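PDB 2GOP: trilobed Protease from Pyrococcus furiosus, which is probably a peptide-cleaving hydrolase, its seven-bladed beta-propeller domain, the part described here, likely controlling substrate access to the catalytic part. Local coordinates for residues 72-77 with 109-114; 228-233 with 244-249; 259-264 with 277-282. All coordinates share one frame; numbering follows the deposited sequence.

Interaction 1 of 3, residues 72-77 with 109-114; sequences KIAFMR and LEWNED
Ala74 meets both Leu109 and Trp111, its methyl CB lying 4.1 Å from Leu109 CD2 and 4.0 Å from Trp111 CZ2. Alanine suits the place because its single methyl fits between Leu109 and the indole, whose edge passes close to the backbone of Ile73 and Ala74. Farther along the ring, Trp111 CZ2 lies 3.8 Å from Lys72 CB, and Trp111 CH2 is 3.8 Å from Lys72 CD. The lysine chain crosses the indole at about a right angle and offers it CB and CD, while NZ goes on to a salt bridge with Asp91. Trp111 carries CG opposite its carbonyl carbon (chi1 -75°), which swings the indole across to 72-77, and the ring is fixed by NE1 donating to the carbonyl of Arg65. Were the indole replaced by an alanine, a gap would probably open beside Ala74 and Lys72 and the Arg65 carbonyl would lose this donor. With the axes of 72-77 and 109-111 8.2 Å apart at their closest, the strands pack through side chains as members of separate sheets: 72-79 is flanked by 62-66 and 84-91, whereas 105-111 edges the next propeller blade, whose strand 117-123 adds Leu118 against Ala74 and Trp111.

Interaction 2 of 3, residues 228-233 with 244-249; sequences RILLYG and NKLYIY
Tyr232 and Asn244 meet where antiparallel strands 229-233 and 245-249 approach the connection between them. From the CB of Tyr232, CG extends opposite the backbone N (chi1 -174°), sending the ring out over the neighbouring strand. CG has Lys245 O 4.2 Å away, oblique to the ring, and CD1 has Leu246 CD2 at 3.7 Å, a methyl in the ring plane at its edge. Asn244 CB sits over one face, offset from the centre, in a CH-pi contact 3.8 Å from the ring centroid, and lies 3.5 Å from CZ. CE2 touches Asn244 ND2 at 3.4 Å, ring and amide planes standing 43° apart, and the ring ends in OH, hydrogen-bonded to Val265 O. A tyrosine thus offers an apolar face here and a polar tip beyond it, while Asn244 turns its OD1 to Lys234 NZ. Six backbone hydrogen bonds hold the strands, among them Leu231 N to Tyr247 O at 2.7 Å. Gly233 fits because, at its backbone angles, a CB would jam against the preceding carbonyl; its own O takes the N-H of Lys245 and meets the edge of Tyr247 at CE1, 3.6 Å away. Leu230, Tyr232, Leu246 and Ile248 share the face turned to strands 264-271 and 274-281; Ile229, Leu231, Tyr247 and Tyr249 occupy the other. This is a beta hairpin forming the two middle strands of a four-stranded propeller blade.

Interaction 3 of 3, residues 259-264 with 277-282; sequences DEVDRG and FTLFEE
Gly264 O accepts the backbone N-H of Phe280 at 2.8 Å, in a nearly straight bond (169° at the hydrogen) whose donor is tilted out of the carbonyl plane. The loop 259-264 leads from strand 254-256, at the edge of one beta-propeller blade, into strand 264-271 of the next, and its part 261-264 runs almost at right angles (94°) to 278-282. Only at its last residue does it join the strand through this bond. The same carbonyl oxygen has Leu279 CA at 3.3 Å, a CA-H...O contact. On the way the chain folds through an inverse gamma turn centred on Asp262, closed by a weak bond from Arg263 N to Val261 O. Gly264 brings bare backbone to the strand, at a point where a CB would lie beside that of Phe280.

Arg263 does most of the side-chain work. Its CB lies 3.8 Å from Leu279 CG, and a bend at chi2 (-71°) then lays the chain across Glu281. CD is 3.9 Å from Glu281 CG, and one face of the guanidinium covers Glu281 CA. Arg263 NE and Glu281 OE2 are 4.4 Å apart, a separation at which opposite charges should attract although no N-H points at the oxygen. Arginine suits this place because its apolar stem can pack here while its tip reaches the second subunit: NH1 makes a salt bridge with Glu242 of that subunit. Glu281 OE1 instead accepts from Tyr288 OH and Asn286 ND2. Beside Arg263, Val261 CG1 touches Leu279 CD2 at 4.1 Å, a small apolar contact. Phe280 packs on Pro138 and on Met240 of the second subunit. Its carbonyl O is buried by this contact without a polar partner in the model; Arg263 CD lies in front of the Phe280 O at 3.6 Å.

Overall arrangement
The three contacts follow one another along the chain and sample different levels of the propeller's construction. Interaction 1 packs two successive blades together through side chains, interaction 2 is a hairpin within a single blade, and interaction 3 ties the entry loop of the following blade to that blade's second strand. Interactions 2 and 3, with centres 14 Å apart, touch: Leu246 CD1 is 3.6 Å from Phe277 CB, and Lys245 NZ comes within 2.6 Å of Val261 O. Interaction 1 stands apart, its centre about 23 Å from that of interaction 2 and about 30 Å from that of interaction 3, which lies on the opposite side of the chain's centre. Of the three, interaction 3 alone meets the second subunit.

Interaction 1 of 3, residues 72-77 with 109-114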
loop_
_atom_site.group_PDB
_atom_site.type_symbol
_atom_site.label_atom_id
_atom_site.label_comp_id
_atom_site.label_asym_id
_atom_site.label_seq_id
_atom_site.Cartn_x
_atom_site.Cartn_y
_atom_site.Cartn_z
ATOM N N LYS A 72 -5.227 19.729 26.471
ATOM C CA LYS A 72 -4.543 20.215 25.274
ATOM C C LYS A 72 -5.011 19.506 24.019
ATOM O O LYS A 72 -5.536 18.400 24.069
ATOM C CB LYS A 72 -3.035 20.001 25.402
ATOM C CG LYS A 72 -2.413 20.711 26.576
ATOM C CD LYS A 72 -0.925 20.501 26.617
ATOM C CE LYS A 72 -0.308 21.130 27.870
ATOM N NZ LYS A 72 -0.776 22.526 28.113
ATOM N N ILE A 73 -4.775 20.146 22.884
ATOM C CA ILE A 73 -4.940 19.493 21.596
ATOM C C ILE A 73 -3.760 19.838 20.683
ATOM O O ILE A 73 -3.399 21.000 20.525
ATOM C CB ILE A 73 -6.308 19.856 20.936
ATOM C CG1 ILE A 73 -6.518 19.050 19.655
ATOM C CG2 ILE A 73 -6.405 21.343 20.654
ATOM C CD1 ILE A 73 -7.941 19.039 19.183
ATOM N N ALA A 74 -3.144 18.811 20.111
ATOM C CA ALA A 74 -2.127 19.002 19.094
ATOM C C ALA A 74 -2.796 18.864 17.729
ATOM O O ALA A 74 -3.785 18.138 17.577
ATOM C CB ALA A 74 -0.996 17.976 19.256
ATOM N N PHE A 75 -2.268 19.567 16.735
ATOM C CA PHE A 75 -2.824 19.473 15.397
ATOM C C PHE A 75 -1.816 19.896 14.364
ATOM O O PHE A 75 -0.759 20.415 14.702
ATOM C CB PHE A 75 -4.104 20.309 15.271
ATOM C CG PHE A 75 -3.915 21.780 15.539
ATOM C CD1 PHE A 75 -4.000 22.283 16.836
ATOM C CD2 PHE A 75 -3.690 22.671 14.491
ATOM C CE1 PHE A 75 -3.861 23.654 17.082
ATOM C CE2 PHE A 75 -3.547 24.032 14.735
ATOM C CZ PHE A 75 -3.635 24.521 16.026
ATOM N N MET A 76 -2.174 19.692 13.101
ATOM C CA MET A 76 -1.298 20.025 11.993
ATOM C C MET A 76 -1.883 21.159 11.163
ATOM O O MET A 76 -3.089 21.192 10.910
ATOM C CB MET A 76 -1.106 18.798 11.116
ATOM C CG MET A 76 0.207 18.767 10.376
ATOM S SD MET A 76 0.052 17.931 8.791
ATOM C CE MET A 76 -0.593 19.325 7.884
ATOM N N ARG A 77 -1.020 22.070 10.720
ATOM C CA ARG A 77 -1.427 23.154 9.841
ATOM C C ARG A 77 -0.509 23.186 8.609
ATOM O O ARG A 77 0.715 23.189 8.726
ATOM C CB ARG A 77 -1.388 24.481 10.605
ATOM C CG ARG A 77 -1.938 25.670 9.828
ATOM C CD ARG A 77 -2.252 26.841 10.759
ATOM N NE ARG A 77 -3.472 26.634 11.552
ATOM C CZ ARG A 77 -3.721 27.239 12.714
ATOM N NH1 ARG A 77 -2.832 28.061 13.253
ATOM N NH2 ARG A 77 -4.858 27.006 13.356
ATOM N N LEU A 109 1.261 11.648 14.795
ATOM C CA LEU A 109 1.226 12.624 15.868
ATOM C C LEU A 109 0.520 11.978 17.053
ATOM O O LEU A 109 -0.632 11.593 16.923
ATOM C CB LEU A 109 0.460 13.848 15.388
ATOM C CG LEU A 109 0.370 15.052 16.315
ATOM C CD1 LEU A 109 1.777 15.565 16.673
ATOM C CD2 LEU A 109 -0.482 16.108 15.614
ATOM N N GLU A 110 1.216 11.808 18.181
ATOM C CA GLU A 110 0.690 10.991 19.284
ATOM C C GLU A 110 1.156 11.531 20.625
ATOM O O GLU A 110 2.337 11.758 20.824
ATOM C CB GLU A 110 1.132 9.516 19.153
ATOM C CG GLU A 110 0.488 8.554 20.181
ATOM C CD GLU A 110 1.041 7.101 20.196
ATOM O OE1 GLU A 110 2.086 6.780 19.581
ATOM O OE2 GLU A 110 0.396 6.262 20.861
ATOM N N TRP A 111 0.210 11.714 21.535
ATOM C CA TRP A 111 0.508 12.111 22.888
ATOM C C TRP A 111 0.993 10.927 23.692
ATOM O O TRP A 111 0.476 9.819 23.555
ATOM C CB TRP A 111 -0.744 12.641 23.588
ATOM C CG TRP A 111 -1.158 14.004 23.182
ATOM C CD1 TRP A 111 -2.178 14.317 22.355
ATOM C CD2 TRP A 111 -0.597 15.246 23.620
ATOM N NE1 TRP A 111 -2.284 15.678 22.233
ATOM C CE2 TRP A 111 -1.324 16.272 23.000
ATOM C CE3 TRP A 111 0.452 15.590 24.474
ATOM C CZ2 TRP A 111 -1.038 17.629 23.200
ATOM C CZ3 TRP A 111 0.739 16.937 24.667
ATOM C CH2 TRP A 111 -0.010 17.940 24.034
ATOM N N ASN A 112 1.971 11.193 24.555
ATOM C CA ASN A 112 2.302 10.316 25.666
ATOM C C ASN A 112 1.154 10.308 26.688
ATOM O O ASN A 112 0.402 11.275 26.797
ATOM C CB ASN A 112 3.607 10.790 26.313
ATOM C CG ASN A 112 4.063 9.885 27.433
ATOM O OD1 ASN A 112 3.440 9.848 28.493
ATOM N ND2 ASN A 112 5.146 9.138 27.204
ATOM N N GLU A 113 1.012 9.205 27.423
ATOM C CA GLU A 113 0.007 9.053 28.494
ATOM C C GLU A 113 0.048 10.193 29.508
ATOM O O GLU A 113 -0.928 10.464 30.212
ATOM C CB GLU A 113 0.257 7.752 29.267
ATOM C CG GLU A 113 -0.098 6.467 28.527
ATOM C CD GLU A 113 0.437 5.215 29.223
ATOM O OE1 GLU A 113 0.961 5.326 30.358
ATOM O OE2 GLU A 113 0.345 4.120 28.627
ATOM N N ASP A 114 1.207 10.837 29.630
ATOM C CA ASP A 114 1.370 11.938 30.590
ATOM C C ASP A 114 0.813 13.301 30.141
ATOM O O ASP A 114 0.958 14.291 30.869
ATOM C CB ASP A 114 2.843 12.074 31.019
ATOM C CG ASP A 114 3.767 12.536 29.898
ATOM O OD1 ASP A 114 3.299 12.962 28.826
ATOM O OD2 ASP A 114 4.999 12.475 30.105
#

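Interaction 2 of 3, residues 228-233 with 244-249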
loop_
_atom_site.group_PDB
_atom_site.type_symbol
_atom_site.label_atom_id
_atom_site.label_comp_id
_atom_site.label_asym_id
_atom_site.label_seq_id
_atom_site.Cartn_x
_atom_site.Cartn_y
_atom_site.Cartn_z
ATOM N N ARG A 228 0.410 -4.322 26.711
ATOM C CA ARG A 228 0.331 -5.150 25.509
ATOM C C ARG A 228 0.600 -4.315 24.274
ATOM O O ARG A 228 0.162 -3.181 24.183
ATOM C CB ARG A 228 -1.050 -5.799 25.383
ATOM C CG ARG A 228 -1.257 -6.973 26.323
ATOM C CD ARG A 228 -2.621 -7.604 26.141
ATOM N NE ARG A 228 -2.852 -8.635 27.149
ATOM C CZ ARG A 228 -3.992 -9.309 27.302
ATOM N NH1 ARG A 228 -5.040 -9.076 26.508
ATOM N NH2 ARG A 228 -4.084 -10.218 28.267
ATOM N N ILE A 229 1.322 -4.893 23.326
ATOM C CA ILE A 229 1.622 -4.240 22.065
ATOM C C ILE A 229 0.805 -4.923 20.976
ATOM O O ILE A 229 0.780 -6.158 20.870
ATOM C CB ILE A 229 3.138 -4.266 21.758
ATOM C CG1 ILE A 229 3.875 -3.384 22.771
ATOM C CG2 ILE A 229 3.421 -3.770 20.345
ATOM C CD1 ILE A 229 5.438 -3.570 22.823
ATOM N N LEU A 230 0.110 -4.110 20.187
ATOM C CA LEU A 230 -0.719 -4.611 19.102
ATOM C C LEU A 230 0.081 -4.542 17.803
ATOM O O LEU A 230 0.590 -3.487 17.440
ATOM C CB LEU A 230 -2.000 -3.778 18.993
ATOM C CG LEU A 230 -3.011 -4.220 17.924
ATOM C CD1 LEU A 230 -3.511 -5.659 18.228
ATOM C CD2 LEU A 230 -4.163 -3.205 17.825
ATOM N N LEU A 231 0.164 -5.677 17.109
ATOM C CA LEU A 231 0.934 -5.811 15.883
ATOM C C LEU A 231 -0.003 -6.115 14.713
ATOM O O LEU A 231 -1.023 -6.807 14.867
ATOM C CB LEU A 231 2.015 -6.899 16.035
ATOM C CG LEU A 231 2.934 -6.782 17.272
ATOM C CD1 LEU A 231 3.443 -8.170 17.704
ATOM C CD2 LEU A 231 4.096 -5.850 17.026
ATOM N N TYR A 232 0.342 -5.558 13.554
ATOM C CA TYR A 232 -0.454 -5.669 12.340
ATOM C C TYR A 232 0.418 -6.233 11.216
ATOM O O TYR A 232 1.526 -5.753 10.987
ATOM C CB TYR A 232 -0.933 -4.271 11.963
ATOM C CG TYR A 232 -1.900 -4.163 10.801
ATOM C CD1 TYR A 232 -3.270 -4.304 10.994
ATOM C CD2 TYR A 232 -1.458 -3.833 9.521
ATOM C CE1 TYR A 232 -4.175 -4.163 9.929
ATOM C CE2 TYR A 232 -2.351 -3.680 8.464
ATOM C CZ TYR A 232 -3.710 -3.845 8.675
ATOM O OH TYR A 232 -4.613 -3.708 7.617
ATOM N N GLY A 233 -0.067 -7.254 10.516
ATOM C CA GLY A 233 0.686 -7.812 9.390
ATOM C C GLY A 233 0.318 -9.234 9.052
ATOM O O GLY A 233 -0.788 -9.665 9.313
ATOM N N ASN A 244 -3.999 -8.753 5.990
ATOM C CA ASN A 244 -3.285 -8.497 7.223
ATOM C C ASN A 244 -4.120 -8.996 8.394
ATOM O O ASN A 244 -5.347 -9.116 8.295
ATOM C CB ASN A 244 -2.955 -7.023 7.384
ATOM C CG ASN A 244 -1.960 -6.545 6.353
ATOM O OD1 ASN A 244 -0.867 -7.100 6.232
ATOM N ND2 ASN A 244 -2.341 -5.527 5.589
ATOM N N LYS A 245 -3.419 -9.293 9.485
ATOM C CA LYS A 245 -3.978 -9.879 10.687
ATOM C C LYS A 245 -3.561 -9.046 11.887
ATOM O O LYS A 245 -2.726 -8.142 11.772
ATOM C CB LYS A 245 -3.428 -11.298 10.864
ATOM C CG LYS A 245 -3.830 -12.285 9.768
ATOM C CD LYS A 245 -5.245 -12.778 9.972
ATOM C CE LYS A 245 -5.611 -13.788 8.936
ATOM N NZ LYS A 245 -7.059 -14.029 8.933
ATOM N N LEU A 246 -4.131 -9.372 13.042
ATOM C CA LEU A 246 -3.805 -8.692 14.282
ATOM C C LEU A 246 -3.154 -9.662 15.253
ATOM O O LEU A 246 -3.565 -10.823 15.387
ATOM C CB LEU A 246 -5.048 -8.051 14.912
ATOM C CG LEU A 246 -5.680 -6.899 14.123
ATOM C CD1 LEU A 246 -7.029 -6.507 14.726
ATOM C CD2 LEU A 246 -4.732 -5.683 14.043
ATOM N N TYR A 247 -2.124 -9.176 15.927
ATOM C CA TYR A 247 -1.394 -9.976 16.897
ATOM C C TYR A 247 -1.121 -9.142 18.135
ATOM O O TYR A 247 -0.981 -7.907 18.061
ATOM C CB TYR A 247 -0.061 -10.470 16.320
ATOM C CG TYR A 247 -0.182 -11.165 14.990
ATOM C CD1 TYR A 247 -0.180 -10.437 13.807
ATOM C CD2 TYR A 247 -0.317 -12.547 14.917
ATOM C CE1 TYR A 247 -0.308 -11.065 12.583
ATOM C CE2 TYR A 247 -0.445 -13.194 13.697
ATOM C CZ TYR A 247 -0.438 -12.450 12.531
ATOM O OH TYR A 247 -0.575 -13.078 11.312
ATOM N N ILE A 248 -1.049 -9.825 19.272
ATOM C CA ILE A 248 -0.743 -9.185 20.536
ATOM C C ILE A 248 0.541 -9.757 21.095
ATOM O O ILE A 248 0.651 -10.974 21.232
ATOM C CB ILE A 248 -1.848 -9.429 21.573
ATOM C CG1 ILE A 248 -3.169 -8.819 21.116
ATOM C CG2 ILE A 248 -1.423 -8.851 22.931
ATOM C CD1 ILE A 248 -4.306 -9.093 22.087
ATOM N N TYR A 249 1.493 -8.871 21.425
ATOM C CA TYR A 249 2.689 -9.228 22.176
ATOM C C TYR A 249 2.556 -8.833 23.659
ATOM O O TYR A 249 2.368 -7.654 23.997
ATOM C CB TYR A 249 3.947 -8.616 21.538
ATOM C CG TYR A 249 5.223 -8.954 22.292
ATOM C CD1 TYR A 249 5.557 -10.294 22.567
ATOM C CD2 TYR A 249 6.077 -7.962 22.759
ATOM C CE1 TYR A 249 6.692 -10.628 23.277
ATOM C CE2 TYR A 249 7.247 -8.307 23.479
ATOM C CZ TYR A 249 7.533 -9.643 23.723
ATOM O OH TYR A 249 8.653 -10.020 24.430
#

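Interaction 3 of 3, residues 259-264 with 277-282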
loop_
_atom_site.group_PDB
_atom_site.type_symbol
_atom_site.label_atom_id
_atom_site.label_comp_id
_atom_site.label_asym_id
_atom_site.label_seq_id
_atom_site.Cartn_x
_atom_site.Cartn_y
_atom_site.Cartn_z
ATOM N N ASP A 259 -6.691 -15.311 13.400
ATOM C CA ASP A 259 -6.131 -16.297 12.461
ATOM C C ASP A 259 -7.203 -17.162 11.783
ATOM O O ASP A 259 -7.015 -17.598 10.651
ATOM C CB ASP A 259 -5.136 -17.228 13.142
ATOM C CG ASP A 259 -3.932 -16.522 13.671
ATOM O OD1 ASP A 259 -3.716 -15.336 13.323
ATOM O OD2 ASP A 259 -3.202 -17.182 14.461
ATOM N N GLU A 260 -8.326 -17.390 12.459
ATOM C CA GLU A 260 -9.377 -18.260 11.930
ATOM C C GLU A 260 -10.482 -17.467 11.198
ATOM O O GLU A 260 -11.481 -18.053 10.772
ATOM C CB GLU A 260 -9.950 -19.157 13.046
ATOM C CG GLU A 260 -8.959 -20.173 13.643
ATOM C CD GLU A 260 -7.843 -19.535 14.472
ATOM O OE1 GLU A 260 -8.127 -18.628 15.277
ATOM O OE2 GLU A 260 -6.677 -19.950 14.325
ATOM N N VAL A 261 -10.283 -16.154 11.020
ATOM C CA VAL A 261 -11.256 -15.290 10.350
ATOM C C VAL A 261 -10.668 -14.803 9.029
ATOM O O VAL A 261 -9.671 -14.102 9.020
ATOM C CB VAL A 261 -11.621 -14.080 11.226
ATOM C CG1 VAL A 261 -12.479 -13.099 10.463
ATOM C CG2 VAL A 261 -12.324 -14.544 12.527
ATOM N N ASP A 262 -11.275 -15.188 7.912
ATOM C CA ASP A 262 -10.709 -14.866 6.591
ATOM C C ASP A 262 -11.316 -13.583 6.066
ATOM O O ASP A 262 -12.125 -13.597 5.147
ATOM C CB ASP A 262 -10.929 -16.026 5.608
ATOM C CG ASP A 262 -10.284 -15.778 4.245
ATOM O OD1 ASP A 262 -9.394 -14.912 4.133
ATOM O OD2 ASP A 262 -10.680 -16.446 3.280
ATOM N N ARG A 263 -10.934 -12.466 6.679
ATOM C CA ARG A 263 -11.446 -11.158 6.300
ATOM C C ARG A 263 -10.314 -10.170 6.439
ATOM O O ARG A 263 -9.425 -10.369 7.256
ATOM C CB ARG A 263 -12.597 -10.716 7.217
ATOM C CG ARG A 263 -13.813 -11.602 7.227
ATOM C CD ARG A 263 -14.590 -11.516 5.961
ATOM N NE ARG A 263 -15.834 -12.279 6.078
ATOM C CZ ARG A 263 -16.644 -12.573 5.071
ATOM N NH1 ARG A 263 -16.376 -12.169 3.840
ATOM N NH2 ARG A 263 -17.737 -13.265 5.306
ATOM N N GLY A 264 -10.347 -9.114 5.638
ATOM C CA GLY A 264 -9.398 -8.023 5.784
ATOM C C GLY A 264 -9.676 -7.169 7.009
ATOM O O GLY A 264 -10.831 -6.952 7.377
ATOM N N PHE A 277 -11.332 -3.041 16.417
ATOM C CA PHE A 277 -10.884 -3.162 15.045
ATOM C C PHE A 277 -12.027 -3.236 14.052
ATOM O O PHE A 277 -13.143 -3.614 14.388
ATOM C CB PHE A 277 -10.002 -4.408 14.895
ATOM C CG PHE A 277 -10.734 -5.683 15.145
ATOM C CD1 PHE A 277 -10.930 -6.145 16.444
ATOM C CD2 PHE A 277 -11.250 -6.421 14.091
ATOM C CE1 PHE A 277 -11.619 -7.316 16.676
ATOM C CE2 PHE A 277 -11.951 -7.596 14.334
ATOM C CZ PHE A 277 -12.132 -8.034 15.631
ATOM N N THR A 278 -11.700 -2.873 12.817
ATOM C CA THR A 278 -12.647 -2.938 11.716
ATOM C C THR A 278 -12.306 -4.110 10.813
ATOM O O THR A 278 -11.134 -4.446 10.610
ATOM C CB THR A 278 -12.680 -1.638 10.881
ATOM O OG1 THR A 278 -11.377 -1.359 10.362
ATOM C CG2 THR A 278 -13.158 -0.455 11.729
ATOM N N LEU A 279 -13.357 -4.749 10.299
ATOM C CA LEU A 279 -13.252 -5.845 9.337
ATOM C C LEU A 279 -13.981 -5.461 8.059
ATOM O O LEU A 279 -15.026 -4.814 8.120
ATOM C CB LEU A 279 -13.887 -7.116 9.900
ATOM C CG LEU A 279 -13.025 -8.344 10.182
ATOM C CD1 LEU A 279 -11.676 -8.029 10.791
ATOM C CD2 LEU A 279 -13.836 -9.282 11.073
ATOM N N PHE A 280 -13.411 -5.853 6.918
ATOM C CA PHE A 280 -14.049 -5.723 5.610
ATOM C C PHE A 280 -14.800 -7.031 5.318
ATOM O O PHE A 280 -14.174 -8.082 5.151
ATOM C CB PHE A 280 -13.014 -5.475 4.515
ATOM C CG PHE A 280 -12.431 -4.083 4.522
ATOM C CD1 PHE A 280 -11.633 -3.653 5.572
ATOM C CD2 PHE A 280 -12.662 -3.219 3.467
ATOM C CE1 PHE A 280 -11.090 -2.380 5.574
ATOM C CE2 PHE A 280 -12.123 -1.944 3.459
ATOM C CZ PHE A 280 -11.334 -1.522 4.515
ATOM N N GLU A 281 -16.132 -6.945 5.259
ATOM C CA GLU A 281 -17.013 -8.103 5.145
ATOM C C GLU A 281 -18.127 -7.824 4.147
ATOM O O GLU A 281 -19.015 -7.020 4.435
ATOM C CB GLU A 281 -17.701 -8.377 6.483
ATOM C CG GLU A 281 -16.810 -8.785 7.606
ATOM C CD GLU A 281 -17.582 -8.951 8.900
ATOM O OE1 GLU A 281 -18.156 -7.955 9.399
ATOM O OE2 GLU A 281 -17.607 -10.078 9.425
ATOM N N GLU A 282 -18.080 -8.463 2.984
ATOM C CA GLU A 282 -19.226 -8.490 2.065
ATOM C C GLU A 282 -19.773 -7.105 1.693
ATOM O O GLU A 282 -20.990 -6.880 1.686
ATOM C CB GLU A 282 -20.343 -9.339 2.676
ATOM C CG GLU A 282 -19.954 -10.795 2.915
ATOM C CD GLU A 282 -20.216 -11.671 1.703
ATOM O OE1 GLU A 282 -19.599 -11.426 0.639
ATOM O OE2 GLU A 282 -21.044 -12.606 1.815
#